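Local structure of thymidylate synthase (Enterobacteria phage T4, 1TIS) at residues L50-C55 with N187-A192; V180-P185 with K281-V286; L59-S64 with R73-D78. The protein catalyses the reductive methylation of dUMP by 5,10-methylenetetrahydrofolate to give dTMP and dihydrofolate, supplying thymidylate for dTTP synthesis. One frame throughout, in Å; residues are numbered along the deposited sequence.

Contact 1: L50-C55 with N187-A192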
ATOM      1  N   LEU A  50       8.192  12.088  23.852  1.00 58.45           N
ATOM      2  CA  LEU A  50       8.429  11.377  22.621  1.00 50.76           C
ATOM      3  C   LEU A  50       9.883  11.595  22.287  1.00 46.72           C
ATOM      4  O   LEU A  50      10.314  12.756  22.276  1.00 53.82           O
ATOM      5  CB  LEU A  50       7.484  11.982  21.602  1.00 47.85           C
ATOM      6  CG  LEU A  50       7.585  11.687  20.133  1.00 41.74           C
ATOM      7  CD1 LEU A  50       7.308  10.230  19.801  1.00 39.40           C
ATOM      8  CD2 LEU A  50       6.595  12.611  19.473  1.00 42.64           C
ATOM      9  N   ALA A  51      10.687  10.551  22.120  1.00 36.13           N
ATOM     10  CA  ALA A  51      12.050  10.789  21.711  1.00 30.94           C
ATOM     11  C   ALA A  51      11.939  11.113  20.228  1.00 27.04           C
ATOM     12  O   ALA A  51      12.083  10.324  19.311  1.00 29.19           O
ATOM     13  CB  ALA A  51      12.891   9.558  21.935  1.00 37.25           C
ATOM     14  N   TRP A  52      11.636  12.376  20.002  1.00 23.65           N
ATOM     15  CA  TRP A  52      11.328  12.907  18.717  1.00 19.68           C
ATOM     16  C   TRP A  52      12.631  13.262  18.043  1.00 19.96           C
ATOM     17  O   TRP A  52      12.779  12.929  16.882  1.00 23.66           O
ATOM     18  CB  TRP A  52      10.366  14.061  19.019  1.00 19.53           C
ATOM     19  CG  TRP A  52       9.979  14.950  17.849  1.00 25.12           C
ATOM     20  CD1 TRP A  52       8.929  14.747  16.963  1.00 24.21           C
ATOM     21  CD2 TRP A  52      10.709  16.055  17.561  1.00 26.52           C
ATOM     22  NE1 TRP A  52       9.013  15.744  16.098  1.00 23.57           N
ATOM     23  CE2 TRP A  52      10.062  16.541  16.422  1.00 27.83           C
ATOM     24  CE3 TRP A  52      11.817  16.622  18.166  1.00 22.77           C
ATOM     25  CZ2 TRP A  52      10.565  17.684  15.844  1.00 29.51           C
ATOM     26  CZ3 TRP A  52      12.303  17.754  17.577  1.00 28.37           C
ATOM     27  CH2 TRP A  52      11.681  18.263  16.440  1.00 30.76           C
ATOM     28  N   LYS A  53      13.621  13.907  18.659  1.00 23.47           N
ATOM     29  CA  LYS A  53      14.967  14.188  18.091  1.00 23.09           C
ATOM     30  C   LYS A  53      15.640  13.019  17.321  1.00 21.56           C
ATOM     31  O   LYS A  53      16.328  13.197  16.311  1.00 15.89           O
ATOM     32  CB  LYS A  53      15.949  14.604  19.202  1.00 25.48           C
ATOM     33  CG  LYS A  53      15.457  15.216  20.552  1.00 32.67           C
ATOM     34  CD  LYS A  53      14.886  14.270  21.631  1.00 35.30           C
ATOM     35  CE  LYS A  53      15.607  12.902  21.718  1.00 42.19           C
ATOM     36  NZ  LYS A  53      17.048  12.979  21.945  1.00 45.65           N
ATOM     37  N   ALA A  54      15.457  11.784  17.821  1.00 20.07           N
ATOM     38  CA  ALA A  54      15.912  10.561  17.170  1.00 14.98           C
ATOM     39  C   ALA A  54      14.943  10.113  16.094  1.00 11.98           C
ATOM     40  O   ALA A  54      15.285   9.293  15.251  1.00 14.04           O
ATOM     41  CB  ALA A  54      16.011   9.394  18.113  1.00 15.57           C
ATOM     42  N   CYS A  55      13.699  10.554  16.106  1.00 10.87           N
ATOM     43  CA  CYS A  55      12.795  10.307  15.001  1.00 11.03           C
ATOM     44  C   CYS A  55      13.123  11.207  13.794  1.00 10.77           C
ATOM     45  O   CYS A  55      13.048  10.792  12.624  1.00 13.92           O
ATOM     46  CB  CYS A  55      11.387  10.533  15.496  1.00 11.38           C
ATOM     47  SG  CYS A  55      10.349  10.670  14.036  1.00 19.52           S
ATOM     48  N   ASN A 187       5.935   6.823  13.914  1.00 14.33           N
ATOM     49  CA  ASN A 187       5.585   6.900  12.492  1.00  9.50           C
ATOM     50  C   ASN A 187       4.663   7.992  12.023  1.00  9.12           C
ATOM     51  O   ASN A 187       4.862   8.498  10.922  1.00 14.51           O
ATOM     52  CB  ASN A 187       4.997   5.626  12.051  1.00  9.61           C
ATOM     53  CG  ASN A 187       6.123   4.658  11.875  1.00 19.98           C
ATOM     54  OD1 ASN A 187       6.066   3.502  12.309  1.00 21.36           O
ATOM     55  ND2 ASN A 187       7.189   5.117  11.219  1.00 23.92           N
ATOM     56  N   ILE A 188       3.671   8.391  12.813  1.00  9.68           N
ATOM     57  CA  ILE A 188       2.804   9.524  12.527  1.00  7.47           C
ATOM     58  C   ILE A 188       3.772  10.701  12.286  1.00 10.91           C
ATOM     59  O   ILE A 188       3.842  11.279  11.195  1.00  8.93           O
ATOM     60  CB  ILE A 188       1.844   9.783  13.781  1.00 10.03           C
ATOM     61  CG1 ILE A 188       0.930   8.587  14.188  1.00 11.12           C
ATOM     62  CG2 ILE A 188       0.889  10.899  13.370  1.00 12.60           C
ATOM     63  CD1 ILE A 188       0.016   8.744  15.444  1.00  2.46           C
ATOM     64  N   ALA A 189       4.631  10.986  13.285  1.00 14.21           N
ATOM     65  CA  ALA A 189       5.593  12.077  13.218  1.00 13.53           C
ATOM     66  C   ALA A 189       6.502  11.952  11.978  1.00 16.93           C
ATOM     67  O   ALA A 189       6.432  12.891  11.176  1.00 19.67           O
ATOM     68  CB  ALA A 189       6.440  12.106  14.521  1.00  2.00           C
ATOM     69  N   SER A 190       7.283  10.877  11.691  1.00 15.44           N
ATOM     70  CA  SER A 190       8.159  10.782  10.526  1.00  8.18           C
ATOM     71  C   SER A 190       7.531  11.198   9.213  1.00  7.46           C
ATOM     72  O   SER A 190       8.098  12.089   8.566  1.00 11.28           O
ATOM     73  CB  SER A 190       8.673   9.366  10.399  1.00  7.26           C
ATOM     74  OG  SER A 190      10.101   9.261  10.478  1.00 12.11           O
ATOM     75  N   TYR A 191       6.383  10.690   8.757  1.00  2.80           N
ATOM     76  CA  TYR A 191       5.855  11.200   7.504  1.00  6.42           C
ATOM     77  C   TYR A 191       5.222  12.584   7.658  1.00 11.02           C
ATOM     78  O   TYR A 191       5.216  13.338   6.683  1.00 12.69           O
ATOM     79  CB  TYR A 191       4.853  10.230   6.944  1.00  9.44           C
ATOM     80  CG  TYR A 191       5.508   8.974   6.397  1.00 11.81           C
ATOM     81  CD1 TYR A 191       6.209   8.979   5.203  1.00 13.98           C
ATOM     82  CD2 TYR A 191       5.422   7.811   7.121  1.00 13.91           C
ATOM     83  CE1 TYR A 191       6.832   7.817   4.755  1.00 15.79           C
ATOM     84  CE2 TYR A 191       6.041   6.651   6.670  1.00 17.64           C
ATOM     85  CZ  TYR A 191       6.749   6.648   5.489  1.00 14.73           C
ATOM     86  OH  TYR A 191       7.387   5.480   5.109  1.00  6.17           O
ATOM     87  N   ALA A 192       4.679  13.006   8.818  1.00 15.87           N
ATOM     88  CA  ALA A 192       4.192  14.371   9.067  1.00  8.35           C
ATOM     89  C   ALA A 192       5.291  15.384   8.745  1.00  9.11           C
ATOM     90  O   ALA A 192       5.057  16.396   8.058  1.00  2.42           O
ATOM     91  CB  ALA A 192       3.841  14.540  10.519  1.00  5.84           C
TER

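Contact 2: V180-P185 with K281-V286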
ATOM      1  N   VAL A 180       0.811  -0.302  17.748  1.00 10.66           N
ATOM      2  CA  VAL A 180       0.152   0.953  18.136  1.00  8.05           C
ATOM      3  C   VAL A 180       0.604   1.497  19.472  1.00 10.69           C
ATOM      4  O   VAL A 180       0.820   2.687  19.546  1.00  9.17           O
ATOM      5  CB  VAL A 180      -1.328   0.814  18.231  1.00  4.03           C
ATOM      6  CG1 VAL A 180      -1.925   2.173  18.242  1.00 10.74           C
ATOM      7  CG2 VAL A 180      -1.884   0.166  17.007  1.00 12.31           C
ATOM      8  N   PHE A 181       0.865   0.633  20.463  1.00 24.81           N
ATOM      9  CA  PHE A 181       1.356   0.988  21.795  1.00 31.87           C
ATOM     10  C   PHE A 181       2.611   1.854  21.602  1.00 32.67           C
ATOM     11  O   PHE A 181       2.626   3.061  21.868  1.00 29.20           O
ATOM     12  CB  PHE A 181       1.628  -0.366  22.495  1.00 43.08           C
ATOM     13  CG  PHE A 181       1.679  -0.641  24.015  1.00 53.03           C
ATOM     14  CD1 PHE A 181       1.703   0.337  25.006  1.00 54.07           C
ATOM     15  CD2 PHE A 181       1.714  -1.989  24.409  1.00 54.22           C
ATOM     16  CE1 PHE A 181       1.745  -0.053  26.342  1.00 54.66           C
ATOM     17  CE2 PHE A 181       1.752  -2.359  25.748  1.00 53.88           C
ATOM     18  CZ  PHE A 181       1.764  -1.390  26.724  1.00 52.25           C
ATOM     19  N   LEU A 182       3.665   1.301  20.998  1.00 31.57           N
ATOM     20  CA  LEU A 182       4.928   2.023  20.956  1.00 26.46           C
ATOM     21  C   LEU A 182       5.592   2.149  19.613  1.00 22.80           C
ATOM     22  O   LEU A 182       6.810   2.260  19.508  1.00 27.44           O
ATOM     23  CB  LEU A 182       5.869   1.348  21.949  1.00 21.50           C
ATOM     24  CG  LEU A 182       6.192   2.144  23.188  1.00 18.66           C
ATOM     25  CD1 LEU A 182       6.905   1.264  24.161  1.00 20.27           C
ATOM     26  CD2 LEU A 182       7.073   3.319  22.840  1.00 19.93           C
ATOM     27  N   GLY A 183       4.821   2.145  18.556  1.00 20.07           N
ATOM     28  CA  GLY A 183       5.406   2.231  17.228  1.00 20.70           C
ATOM     29  C   GLY A 183       4.822   3.411  16.484  1.00 18.06           C
ATOM     30  O   GLY A 183       5.449   4.455  16.250  1.00 20.30           O
ATOM     31  N   LEU A 184       3.513   3.239  16.289  1.00 14.35           N
ATOM     32  CA  LEU A 184       2.694   4.133  15.507  1.00 13.55           C
ATOM     33  C   LEU A 184       2.896   5.566  15.897  1.00 14.88           C
ATOM     34  O   LEU A 184       3.014   6.346  14.952  1.00 19.18           O
ATOM     35  CB  LEU A 184       1.214   3.773  15.631  1.00 10.33           C
ATOM     36  CG  LEU A 184       0.195   4.344  14.655  1.00 13.29           C
ATOM     37  CD1 LEU A 184       0.713   4.192  13.209  1.00 10.36           C
ATOM     38  CD2 LEU A 184      -1.176   3.673  14.953  1.00 11.46           C
ATOM     39  N   PRO A 185       3.018   6.015  17.147  1.00 19.38           N
ATOM     40  CA  PRO A 185       3.533   7.367  17.422  1.00 24.98           C
ATOM     41  C   PRO A 185       4.806   7.861  16.712  1.00 24.93           C
ATOM     42  O   PRO A 185       4.750   8.936  16.077  1.00 24.03           O
ATOM     43  CB  PRO A 185       3.607   7.343  18.906  1.00 24.24           C
ATOM     44  CG  PRO A 185       2.247   6.725  19.190  1.00 22.67           C
ATOM     45  CD  PRO A 185       2.247   5.520  18.289  1.00 16.61           C
ATOM     46  N   LYS A 281       7.951   4.643  31.409  1.00 75.43           N
ATOM     47  CA  LYS A 281       8.888   3.809  30.649  1.00 74.17           C
ATOM     48  C   LYS A 281       8.282   2.452  30.275  1.00 73.75           C
ATOM     49  O   LYS A 281       7.085   2.218  30.502  1.00 76.15           O
ATOM     50  CB  LYS A 281      10.151   3.568  31.471  1.00 73.58           C
ATOM     51  N   GLY A 282       9.098   1.532  29.751  1.00 71.51           N
ATOM     52  CA  GLY A 282       8.617   0.235  29.286  1.00 72.59           C
ATOM     53  C   GLY A 282       8.609   0.212  27.758  1.00 70.79           C
ATOM     54  O   GLY A 282       7.955   1.051  27.133  1.00 70.04           O
ATOM     55  N   LYS A 283       9.323  -0.739  27.143  1.00 66.55           N
ATOM     56  CA  LYS A 283       9.500  -0.782  25.701  1.00 63.94           C
ATOM     57  C   LYS A 283       9.775  -2.234  25.295  1.00 65.23           C
ATOM     58  O   LYS A 283       9.963  -3.094  26.161  1.00 64.44           O
ATOM     59  CB  LYS A 283      10.673   0.151  25.376  1.00 61.96           C
ATOM     60  CG  LYS A 283      10.718   0.898  24.044  1.00 59.78           C
ATOM     61  CD  LYS A 283      11.936   1.802  24.127  1.00 58.45           C
ATOM     62  CE  LYS A 283      12.213   2.590  22.857  1.00 61.20           C
ATOM     63  NZ  LYS A 283      13.540   3.203  22.902  1.00 63.48           N
ATOM     64  N   MET A 284       9.773  -2.570  24.004  1.00 66.84           N
ATOM     65  CA  MET A 284      10.091  -3.906  23.516  1.00 66.46           C
ATOM     66  C   MET A 284      10.545  -3.642  22.076  1.00 66.96           C
ATOM     67  O   MET A 284       9.893  -2.891  21.344  1.00 64.42           O
ATOM     68  CB  MET A 284       8.841  -4.783  23.566  1.00 66.87           C
ATOM     69  CG  MET A 284       9.137  -6.280  23.686  1.00 70.57           C
ATOM     70  SD  MET A 284       9.490  -7.214  22.159  1.00 73.03           S
ATOM     71  CE  MET A 284       8.070  -8.283  22.206  1.00 70.39           C
ATOM     72  N   ALA A 285      11.685  -4.200  21.667  1.00 65.83           N
ATOM     73  CA  ALA A 285      12.286  -3.917  20.370  1.00 67.54           C
ATOM     74  C   ALA A 285      11.714  -4.503  19.066  1.00 70.47           C
ATOM     75  O   ALA A 285      11.594  -5.727  18.888  1.00 71.38           O
ATOM     76  CB  ALA A 285      13.768  -4.297  20.446  1.00 64.92           C
ATOM     77  N   VAL A 286      11.386  -3.553  18.182  1.00 71.83           N
ATOM     78  CA  VAL A 286      10.911  -3.807  16.835  1.00 72.69           C
ATOM     79  C   VAL A 286      12.135  -3.411  15.999  1.00 72.29           C
ATOM     80  O   VAL A 286      12.799  -4.314  15.505  1.00 73.57           O
ATOM     81  CB  VAL A 286       9.678  -2.907  16.485  1.00 74.55           C
ATOM     82  CG1 VAL A 286       9.198  -3.237  15.066  1.00 74.90           C
ATOM     83  CG2 VAL A 286       8.535  -3.140  17.476  1.00 75.69           C
ATOM     84  OXT VAL A 286      12.470  -2.225  15.903  1.00 70.94           O
TER

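Contact 3: L59-S64 with R73-D78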
ATOM      1  N   LEU A  59      14.765  10.066   9.973  1.00 14.38           N
ATOM      2  CA  LEU A  59      14.224  10.534   8.711  1.00  7.73           C
ATOM      3  C   LEU A  59      15.300  11.196   7.883  1.00  7.80           C
ATOM      4  O   LEU A  59      15.383  10.879   6.693  1.00 14.22           O
ATOM      5  CB  LEU A  59      13.097  11.534   8.929  1.00  5.58           C
ATOM      6  CG  LEU A  59      12.629  12.452   7.768  1.00  2.00           C
ATOM      7  CD1 LEU A  59      11.799  11.676   6.749  1.00  2.00           C
ATOM      8  CD2 LEU A  59      11.865  13.618   8.366  1.00  2.02           C
ATOM      9  N   ILE A  60      16.151  12.064   8.416  1.00  2.99           N
ATOM     10  CA  ILE A  60      17.127  12.720   7.553  1.00 10.87           C
ATOM     11  C   ILE A  60      18.128  11.735   6.957  1.00 11.44           C
ATOM     12  O   ILE A  60      18.484  11.800   5.780  1.00  9.66           O
ATOM     13  CB  ILE A  60      17.818  13.800   8.386  1.00 15.93           C
ATOM     14  CG1 ILE A  60      16.765  14.875   8.794  1.00 15.38           C
ATOM     15  CG2 ILE A  60      19.020  14.351   7.585  1.00 14.26           C
ATOM     16  CD1 ILE A  60      16.988  15.634  10.123  1.00 13.82           C
ATOM     17  N   TRP A  61      18.542  10.784   7.792  1.00 16.07           N
ATOM     18  CA  TRP A  61      19.496   9.735   7.451  1.00 15.33           C
ATOM     19  C   TRP A  61      18.909   8.896   6.320  1.00 16.13           C
ATOM     20  O   TRP A  61      19.541   8.689   5.277  1.00 18.19           O
ATOM     21  CB  TRP A  61      19.745   8.974   8.764  1.00 13.38           C
ATOM     22  CG  TRP A  61      20.534   7.698   8.684  1.00 14.71           C
ATOM     23  CD1 TRP A  61      21.843   7.714   8.307  1.00 17.43           C
ATOM     24  CD2 TRP A  61      20.054   6.437   8.910  1.00 17.38           C
ATOM     25  NE1 TRP A  61      22.200   6.456   8.282  1.00 19.94           N
ATOM     26  CE2 TRP A  61      21.168   5.671   8.637  1.00 20.85           C
ATOM     27  CE3 TRP A  61      18.884   5.824   9.286  1.00 17.76           C
ATOM     28  CZ2 TRP A  61      21.122   4.291   8.737  1.00 22.96           C
ATOM     29  CZ3 TRP A  61      18.839   4.445   9.384  1.00 17.82           C
ATOM     30  CH2 TRP A  61      19.945   3.680   9.115  1.00 19.29           C
ATOM     31  N   PHE A  62      17.662   8.486   6.503  1.00 17.19           N
ATOM     32  CA  PHE A  62      16.847   7.799   5.512  1.00 16.17           C
ATOM     33  C   PHE A  62      16.959   8.532   4.181  1.00 18.33           C
ATOM     34  O   PHE A  62      17.390   7.946   3.184  1.00 23.40           O
ATOM     35  CB  PHE A  62      15.403   7.789   6.019  1.00 11.41           C
ATOM     36  CG  PHE A  62      15.003   6.654   6.960  1.00  7.04           C
ATOM     37  CD1 PHE A  62      15.941   5.847   7.563  1.00  7.10           C
ATOM     38  CD2 PHE A  62      13.669   6.358   7.105  1.00  4.01           C
ATOM     39  CE1 PHE A  62      15.542   4.755   8.290  1.00  8.07           C
ATOM     40  CE2 PHE A  62      13.277   5.263   7.830  1.00  4.66           C
ATOM     41  CZ  PHE A  62      14.215   4.460   8.419  1.00  6.78           C
ATOM     42  N   LEU A  63      16.706   9.852   4.209  1.00 13.18           N
ATOM     43  CA  LEU A  63      16.813  10.709   3.045  1.00  2.97           C
ATOM     44  C   LEU A  63      18.264  10.813   2.582  1.00  4.41           C
ATOM     45  O   LEU A  63      18.462  11.176   1.426  1.00  5.20           O
ATOM     46  CB  LEU A  63      16.222  12.090   3.408  1.00  3.03           C
ATOM     47  CG  LEU A  63      14.714  12.435   3.374  1.00  2.00           C
ATOM     48  CD1 LEU A  63      14.489  13.886   3.749  1.00  2.49           C
ATOM     49  CD2 LEU A  63      14.174  12.413   1.965  1.00  2.00           C
ATOM     50  N   SER A  64      19.324  10.535   3.364  1.00  3.92           N
ATOM     51  CA  SER A  64      20.678  10.607   2.819  1.00  6.52           C
ATOM     52  C   SER A  64      21.120   9.373   2.002  1.00  9.57           C
ATOM     53  O   SER A  64      22.187   9.385   1.361  1.00 10.12           O
ATOM     54  CB  SER A  64      21.699  10.853   3.946  1.00  4.68           C
ATOM     55  OG  SER A  64      22.087   9.724   4.729  1.00  6.42           O
ATOM     56  N   ARG A  73      24.419   8.238  13.888  1.00 25.90           N
ATOM     57  CA  ARG A  73      25.022   8.804  15.095  1.00 27.40           C
ATOM     58  C   ARG A  73      25.509  10.224  14.850  1.00 28.99           C
ATOM     59  O   ARG A  73      25.232  11.127  15.656  1.00 31.68           O
ATOM     60  CB  ARG A  73      26.239   8.054  15.577  1.00 29.39           C
ATOM     61  CG  ARG A  73      25.961   6.769  16.284  1.00 32.74           C
ATOM     62  CD  ARG A  73      27.234   6.317  16.969  1.00 30.08           C
ATOM     63  NE  ARG A  73      26.971   5.030  17.571  1.00 33.75           N
ATOM     64  CZ  ARG A  73      27.345   3.881  16.999  1.00 36.86           C
ATOM     65  NH1 ARG A  73      28.055   3.833  15.863  1.00 35.94           N
ATOM     66  NH2 ARG A  73      27.018   2.747  17.616  1.00 37.75           N
ATOM     67  N   LEU A  74      26.184  10.452  13.717  1.00 24.92           N
ATOM     68  CA  LEU A  74      26.653  11.772  13.359  1.00 21.53           C
ATOM     69  C   LEU A  74      25.480  12.770  13.290  1.00 21.05           C
ATOM     70  O   LEU A  74      25.584  13.855  13.867  1.00 21.66           O
ATOM     71  CB  LEU A  74      27.411  11.595  12.038  1.00 17.67           C
ATOM     72  CG  LEU A  74      28.096  12.660  11.175  1.00 19.36           C
ATOM     73  CD1 LEU A  74      27.008  13.317  10.370  1.00 22.51           C
ATOM     74  CD2 LEU A  74      28.935  13.635  11.992  1.00 15.79           C
ATOM     75  N   ILE A  75      24.326  12.440  12.707  1.00 16.10           N
ATOM     76  CA  ILE A  75      23.256  13.407  12.522  1.00  9.69           C
ATOM     77  C   ILE A  75      22.615  13.741  13.870  1.00 15.80           C
ATOM     78  O   ILE A  75      22.332  14.909  14.220  1.00 14.56           O
ATOM     79  CB  ILE A  75      22.217  12.812  11.498  1.00  9.46           C
ATOM     80  CG1 ILE A  75      22.900  12.577  10.158  1.00  7.82           C
ATOM     81  CG2 ILE A  75      21.060  13.787  11.238  1.00 13.97           C
ATOM     82  CD1 ILE A  75      22.081  11.919   9.040  1.00  2.64           C
ATOM     83  N   GLN A  76      22.411  12.704  14.681  1.00 15.02           N
ATOM     84  CA  GLN A  76      21.705  12.953  15.931  1.00 16.14           C
ATOM     85  C   GLN A  76      22.617  13.623  16.924  1.00 16.27           C
ATOM     86  O   GLN A  76      22.289  14.608  17.564  1.00 16.49           O
ATOM     87  CB  GLN A  76      21.232  11.719  16.696  1.00 14.78           C
ATOM     88  CG  GLN A  76      20.403  10.619  16.092  1.00 11.46           C
ATOM     89  CD  GLN A  76      19.624   9.888  17.158  1.00 13.06           C
ATOM     90  OE1 GLN A  76      19.680  10.238  18.333  1.00 16.26           O
ATOM     91  NE2 GLN A  76      18.832   8.880  16.840  1.00 10.55           N
ATOM     92  N   HIS A  77      23.758  12.953  17.057  1.00 21.11           N
ATOM     93  CA  HIS A  77      24.735  13.209  18.091  1.00 23.53           C
ATOM     94  C   HIS A  77      25.973  14.007  17.725  1.00 27.14           C
ATOM     95  O   HIS A  77      26.820  14.229  18.588  1.00 27.66           O
ATOM     96  CB  HIS A  77      25.110  11.842  18.675  1.00 20.08           C
ATOM     97  CG  HIS A  77      24.019  11.284  19.604  1.00 20.60           C
ATOM     98  ND1 HIS A  77      23.521  10.034  19.693  1.00 18.87           N
ATOM     99  CD2 HIS A  77      23.358  12.063  20.535  1.00 10.49           C
ATOM    100  CE1 HIS A  77      22.604  10.020  20.613  1.00 11.49           C
ATOM    101  NE2 HIS A  77      22.527  11.241  21.098  1.00 13.11           N
ATOM    102  N   ASP A  78      26.135  14.455  16.472  1.00 31.55           N
ATOM    103  CA  ASP A  78      27.283  15.225  16.007  1.00 35.64           C
ATOM    104  C   ASP A  78      28.542  14.413  16.305  1.00 41.73           C
ATOM    105  O   ASP A  78      29.657  14.935  16.389  1.00 43.67           O
ATOM    106  CB  ASP A  78      27.308  16.582  16.737  1.00 38.82           C
ATOM    107  CG  ASP A  78      28.022  17.738  16.041  1.00 43.82           C
ATOM    108  OD1 ASP A  78      29.002  17.509  15.331  1.00 47.51           O
ATOM    109  OD2 ASP A  78      27.600  18.885  16.224  1.00 44.55           O
TER

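Contact 1: L50-C55 with N187-A192
The CA atoms of Cys55 and Ser190 lie 6.5 Å apart where 50-55, which runs from a loop into a helix, draws close to helical residues 187-192. So close an approach suits small side chains, and the three that matter most here are a cysteine, an alanine and a serine. Cys55 has its sulfur anti to the backbone N (chi1 165°), a torsion that carries SG across to the facing helix. There SG rests 4.2 Å from Ala189 CB and 3.8 Å from Ser190 OG; these are van der Waals contacts, with the backbone Ser190 N also close, 3.9 Å from SG. In the thymidylate synthase fold helix 184-202 is a long buried helix laid against the central sheet: Tyr191 stacks on Trp173 of strand 168-179 on that side, while Ala189 and Ser190 are presented to helix 53-64. The methyl of Ala189 has a second neighbour in Trp52. It meets the indole at the edge, near the ring plane, with Trp52 CD1 4.4 Å from Ala189 CB, so the large aromatic skirts the helix and the slim alanine leaves the two backbones close. Asn187, one turn earlier than Tyr191, belongs by similarity to a dUMP site shared between the two subunits of the dimer, and its OD1 is hydrogen-bonded to Gln175 NE2. Cys55 is distinct from the probable nucleophile, Cys156, whose side chain is about 11 Å from that of Ser190.

Contact 2: V180-P185 with K281-V286
The flat group at the centre of this contact is the Gly282-Lys283 peptide, and Leu182 meets it on the side where the carbonyl oxygen and Lys283 CA lie together. A single methyl does the touching: Leu182 CD1 is 3.2 Å from Gly282 O and 3.6 Å from Lys283 CA. The same methyl runs against the start of the lysine side chain, with Leu182 CD1 3.8 Å from Lys283 CG and 4.1 Å from Lys283 CB. Leucine suits the place because its branched end projects from the turn before helix 184-202 and can rest on backbone and methylene groups alike. Lysine offers those methylenes while keeping its charge apart, for the chain is extended beyond CG and takes NZ away from Leu182. Gly282 has a positive phi of 106°, a backbone shape in which the absence of a side chain relieves crowding against the preceding carbonyl oxygen. The main chains keep some distance, the CA atoms of Leu182 and Lys283 being 7.2 Å apart, and the contact is small and lies at the surface. Within the turn, Leu182 N is hydrogen-bonded to Asp179 OD1, and Gly183 occupies the N-cap position before helix 184-202. The tail has a weak hydrogen bond between Val286 O and Asn90 ND2, and Lys281 and Val286 are poorly ordered. By similarity Asp179 and Ala285 bind the methylenetetrahydrofolate; Leu182, a near neighbour of Asp179, touches the tail just before Ala285, so the contact lies beside the folate site. A C-terminal tail that closes over the bound ligands is characteristic of thymidylate synthases, and the poor order of Val286 is consistent with a movable tail here.

Contact 3: L59-S64 with R73-D78
Ile75 alone carries 73-78 into contact with Ile60 and Trp61. Arg73, first in the segment, supplies the carbonyl oxygen that takes the backbone hydrogen bond of His77, and Leu74 follows with its side chain against Arg265. Then comes Ile75, facing helix 53-64. Its CG1 lies anti to the carbonyl carbon (chi1 -61°) and the chain is extended about chi2, which thrusts CD1 forward as the leading atom. This methyl sits 3.7 Å from Trp61 CA and 3.8 Å from Trp61 CB, and it also lies at the edge of the indole, near the ring plane. It reaches Ile60 too, CG2 of that residue being 4.2 Å from Ile75 CD1, and the two isoleucines cross obliquely. Isoleucine suits the place because the CD1 methyl, at the end of its extended CG1 branch, can reach both Trp61 and Ile60 while the CA atoms of Trp61 and Ile75 stay 7.3 Å apart. Within helix 53-64, Trp61 O accepts from both Ser64 N and Ser64 OG, the latter at 2.8 Å; the hydroxyl binds in the carbonyl plane on a lone pair, and serine's short hydroxyl can fold back to the carbonyl three residues earlier. Gln76 comes next and touches Ala54 and Ala57 of helix 53-64 with its side chain, and Asp78 leaves the helix with positive phi. Helices 53-64 and 69-77 are consecutive in the chain, joined by a short loop, and Trp61 NE1 is hydrogen-bonded to Asn68 O in it. Farther round helix 53-64, Leu59 leans on helix 184-202 and Leu63 on helix 254-262.

Contacts 1 and 3 are buried; contact 2 lies at the surface. Helix 53-64 serves both buried contacts, its earlier part in contact 1 and its later part in contact 3; helix 184-202 joins contact 1 to contact 2, which uses the turn leading into it. The two buried contacts touch, through Ser190 with Leu59 and Ala54 with Gln76, while contacts 2 and 3 stay about 10 Å apart at their nearest atoms. All three rest on van der Waals contact, but partners change: a sulfur, small groups and an indole edge in contact 1, an isoleucine methyl against an isoleucine and a tryptophan in contact 3, and a leucine methyl against the backbone and lysine methylenes of the C-terminal tail.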